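Local coordinates for RagA protein (Porphyromonas gingivalis, PDB 6SLN) that probably acts as a TonB-dependent outer-membrane transporter, a plugged beta-barrel that takes up nutrients, most likely peptides, with energy delivered through TonB, at residues 225-230 against 306-311. Numbering follows the deposited sequence.
Sequences YGISQI and FKTAPT
Two groups of the opposing strand meet the carbonyl oxygen of Gly226: the amide of Thr311, whose N lies 2.7 Å from Gly226 O in a nearly straight hydrogen bond (169° at the hydrogen), and the CA of Pro310, which adds a CA-H...O contact to that one N-H bond. In return Gly226 N gives its hydrogen to Thr311 O at 2.8 Å, closing a hydrogen-bonded antiparallel pair. Ser228 and Ala309 form the next such pair, Ser228 donating to Ala309 O and accepting from Ala309 N, the latter bond 3.1 Å from Ala309 N to Ser228 O.

Ile227 and Pro310 form the non-hydrogen-bonded pair between them. Proline suits this position because its nitrogen, which has no hydrogen to give, faces away from 225-230; through its carbonyl oxygen Pro310 can still bond to the backbone of Glu337 in strand 325-337. Tyr225 lies beyond it: with CG anti to the backbone N (chi1 180°), its ring slants toward proline, bringing OH to 3.3 Å from Pro310 CB. Ile227 CB meets Thr308 CG2 at 3.5 Å; the threonine's first torsion (chi1 -56°) sets this methyl anti to the backbone N, where it reaches isoleucine, and puts the hydroxyl on another branch.

Gly226, Ser228, Ala309 and Thr311 occupy the other face, where short side chains fit a buried setting; Ser228 OG and Thr311 OG1 are neighbours at 3.7 Å without bonding. At the far end, Ile230 CD1 sits over one face of the Phe306 ring, which Val394 of helix 390-396 also touches.

Strand 986-996, the last of the barrel, closes it by pairing with the other edge of 218-230, where Lys987 binds Gln229 OE1; the contact with 309-322 is the next pairing along the wall. Main-chain bonds carry it, which implies little dependence on side-chain type beyond a buried face at Gly226, Ser228, Ala309 and Thr311 and a more exposed one at Ile227 and Pro310.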
ATOM      1  N   TYR A 225      12.117  20.774 -29.950  1.00 47.16           N
ATOM      2  CA  TYR A 225      13.059  20.738 -28.848  1.00 49.74           C
ATOM      3  C   TYR A 225      13.313  22.166 -28.417  1.00 50.64           C
ATOM      4  O   TYR A 225      13.365  23.074 -29.253  1.00 50.32           O
ATOM      5  CB  TYR A 225      14.397  20.055 -29.228  1.00 53.23           C
ATOM      6  CG  TYR A 225      15.401  20.013 -28.092  1.00 46.41           C
ATOM      7  CD1 TYR A 225      16.288  21.054 -27.898  1.00 47.16           C
ATOM      8  CD2 TYR A 225      15.449  18.937 -27.207  1.00 40.79           C
ATOM      9  CE1 TYR A 225      17.205  21.034 -26.858  1.00 52.30           C
ATOM     10  CE2 TYR A 225      16.366  18.907 -26.157  1.00 40.23           C
ATOM     11  CZ  TYR A 225      17.243  19.964 -25.994  1.00 50.13           C
ATOM     12  OH  TYR A 225      18.164  19.973 -24.967  1.00 50.77           O
ATOM     13  N   GLY A 226      13.484  22.356 -27.115  1.00 45.59           N
ATOM     14  CA  GLY A 226      13.762  23.682 -26.613  1.00 42.33           C
ATOM     15  C   GLY A 226      14.267  23.616 -25.193  1.00 42.61           C
ATOM     16  O   GLY A 226      14.352  22.544 -24.590  1.00 36.93           O
ATOM     17  N   ILE A 227      14.588  24.798 -24.656  1.00 49.13           N
ATOM     18  CA  ILE A 227      15.141  24.922 -23.314  1.00 54.25           C
ATOM     19  C   ILE A 227      14.300  25.897 -22.502  1.00 58.01           C
ATOM     20  O   ILE A 227      13.600  26.751 -23.047  1.00 61.64           O
ATOM     21  CB  ILE A 227      16.607  25.385 -23.330  1.00 52.23           C
ATOM     22  CG1 ILE A 227      16.756  26.604 -24.224  1.00 52.91           C
ATOM     23  CG2 ILE A 227      17.493  24.289 -23.835  1.00 56.19           C
ATOM     24  CD1 ILE A 227      17.824  27.520 -23.772  1.00 54.07           C
ATOM     25  N   SER A 228      14.398  25.764 -21.181  1.00 55.01           N
ATOM     26  CA  SER A 228      13.714  26.625 -20.227  1.00 55.28           C
ATOM     27  C   SER A 228      14.737  27.333 -19.342  1.00 61.83           C
ATOM     28  O   SER A 228      15.616  26.684 -18.766  1.00 61.69           O
ATOM     29  CB  SER A 228      12.744  25.813 -19.364  1.00 53.13           C
ATOM     30  OG  SER A 228      11.633  25.360 -20.121  1.00 61.73           O
ATOM     31  N   GLN A 229      14.614  28.657 -19.224  1.00 57.46           N
ATOM     32  CA  GLN A 229      15.454  29.443 -18.334  1.00 58.29           C
ATOM     33  C   GLN A 229      14.607  30.277 -17.379  1.00 61.62           C
ATOM     34  O   GLN A 229      13.436  30.563 -17.645  1.00 61.51           O
ATOM     35  CB  GLN A 229      16.365  30.365 -19.123  1.00 62.90           C
ATOM     36  CG  GLN A 229      16.946  29.735 -20.341  1.00 71.98           C
ATOM     37  CD  GLN A 229      17.728  30.734 -21.146  1.00 82.13           C
ATOM     38  OE1 GLN A 229      17.616  31.941 -20.928  1.00 86.45           O
ATOM     39  NE2 GLN A 229      18.532  30.246 -22.079  1.00 83.77           N
ATOM     40  N   ILE A 230      15.216  30.670 -16.256  1.00 62.88           N
ATOM     41  CA  ILE A 230      14.566  31.572 -15.303  1.00 66.74           C
ATOM     42  C   ILE A 230      14.435  32.951 -15.950  1.00 62.35           C
ATOM     43  O   ILE A 230      15.388  33.467 -16.547  1.00 48.49           O
ATOM     44  CB  ILE A 230      15.357  31.596 -13.980  1.00 57.02           C
ATOM     45  CG1 ILE A 230      14.600  32.298 -12.862  1.00 69.99           C
ATOM     46  CG2 ILE A 230      16.667  32.281 -14.134  1.00 38.73           C
ATOM     47  CD1 ILE A 230      15.445  32.426 -11.595  1.00 68.21           C
ATOM     48  N   PHE A 306      19.603  26.824  -9.914  1.00 38.46           N
ATOM     49  CA  PHE A 306      18.769  26.826 -11.111  1.00 34.39           C
ATOM     50  C   PHE A 306      19.642  26.540 -12.318  1.00 49.64           C
ATOM     51  O   PHE A 306      20.814  26.922 -12.369  1.00 54.24           O
ATOM     52  CB  PHE A 306      18.015  28.164 -11.314  1.00 34.86           C
ATOM     53  CG  PHE A 306      16.925  28.407 -10.311  1.00 39.52           C
ATOM     54  CD1 PHE A 306      17.219  28.890  -9.045  1.00 41.16           C
ATOM     55  CD2 PHE A 306      15.609  28.129 -10.628  1.00 38.52           C
ATOM     56  CE1 PHE A 306      16.218  29.108  -8.121  1.00 43.69           C
ATOM     57  CE2 PHE A 306      14.606  28.357  -9.724  1.00 41.35           C
ATOM     58  CZ  PHE A 306      14.909  28.843  -8.464  1.00 46.02           C
ATOM     59  N   LYS A 307      19.049  25.872 -13.297  1.00 58.19           N
ATOM     60  CA  LYS A 307      19.751  25.361 -14.461  1.00 61.16           C
ATOM     61  C   LYS A 307      18.889  25.653 -15.673  1.00 55.35           C
ATOM     62  O   LYS A 307      17.708  25.966 -15.551  1.00 60.81           O
ATOM     63  CB  LYS A 307      20.001  23.848 -14.335  1.00 69.25           C
ATOM     64  CG  LYS A 307      18.706  23.060 -14.031  1.00 84.66           C
ATOM     65  CD  LYS A 307      18.843  21.527 -14.100  1.00 92.49           C
ATOM     66  CE  LYS A 307      17.732  20.891 -14.960  1.00 95.36           C
ATOM     67  NZ  LYS A 307      18.101  19.582 -15.591  1.00 98.17           N
ATOM     68  N   THR A 308      19.488  25.569 -16.844  1.00 47.69           N
ATOM     69  CA  THR A 308      18.701  25.496 -18.056  1.00 45.41           C
ATOM     70  C   THR A 308      18.192  24.069 -18.189  1.00 53.64           C
ATOM     71  O   THR A 308      18.930  23.109 -17.942  1.00 52.96           O
ATOM     72  CB  THR A 308      19.534  25.888 -19.273  1.00 49.54           C
ATOM     73  OG1 THR A 308      20.075  27.197 -19.072  1.00 55.21           O
ATOM     74  CG2 THR A 308      18.681  25.918 -20.512  1.00 50.17           C
ATOM     75  N   ALA A 309      16.913  23.927 -18.533  1.00 51.78           N
ATOM     76  CA  ALA A 309      16.331  22.601 -18.615  1.00 48.80           C
ATOM     77  C   ALA A 309      15.733  22.384 -19.997  1.00 46.22           C
ATOM     78  O   ALA A 309      15.213  23.323 -20.604  1.00 47.23           O
ATOM     79  CB  ALA A 309      15.259  22.408 -17.545  1.00 49.15           C
ATOM     80  N   PRO A 310      15.809  21.169 -20.528  1.00 42.49           N
ATOM     81  CA  PRO A 310      15.261  20.912 -21.863  1.00 40.76           C
ATOM     82  C   PRO A 310      13.793  20.509 -21.829  1.00 43.81           C
ATOM     83  O   PRO A 310      13.288  19.937 -20.859  1.00 43.52           O
ATOM     84  CB  PRO A 310      16.148  19.768 -22.367  1.00 35.14           C
ATOM     85  CG  PRO A 310      16.525  19.027 -21.110  1.00 34.38           C
ATOM     86  CD  PRO A 310      16.541  20.014 -19.977  1.00 34.20           C
ATOM     87  N   THR A 311      13.096  20.844 -22.916  1.00 36.30           N
ATOM     88  CA  THR A 311      11.703  20.459 -23.122  1.00 41.57           C
ATOM     89  C   THR A 311      11.571  19.927 -24.543  1.00 47.80           C
ATOM     90  O   THR A 311      11.921  20.625 -25.500  1.00 51.01           O
ATOM     91  CB  THR A 311      10.748  21.642 -22.909  1.00 47.81           C
ATOM     92  OG1 THR A 311      10.821  22.094 -21.548  1.00 54.95           O
ATOM     93  CG2 THR A 311       9.307  21.239 -23.250  1.00 39.87           C
TER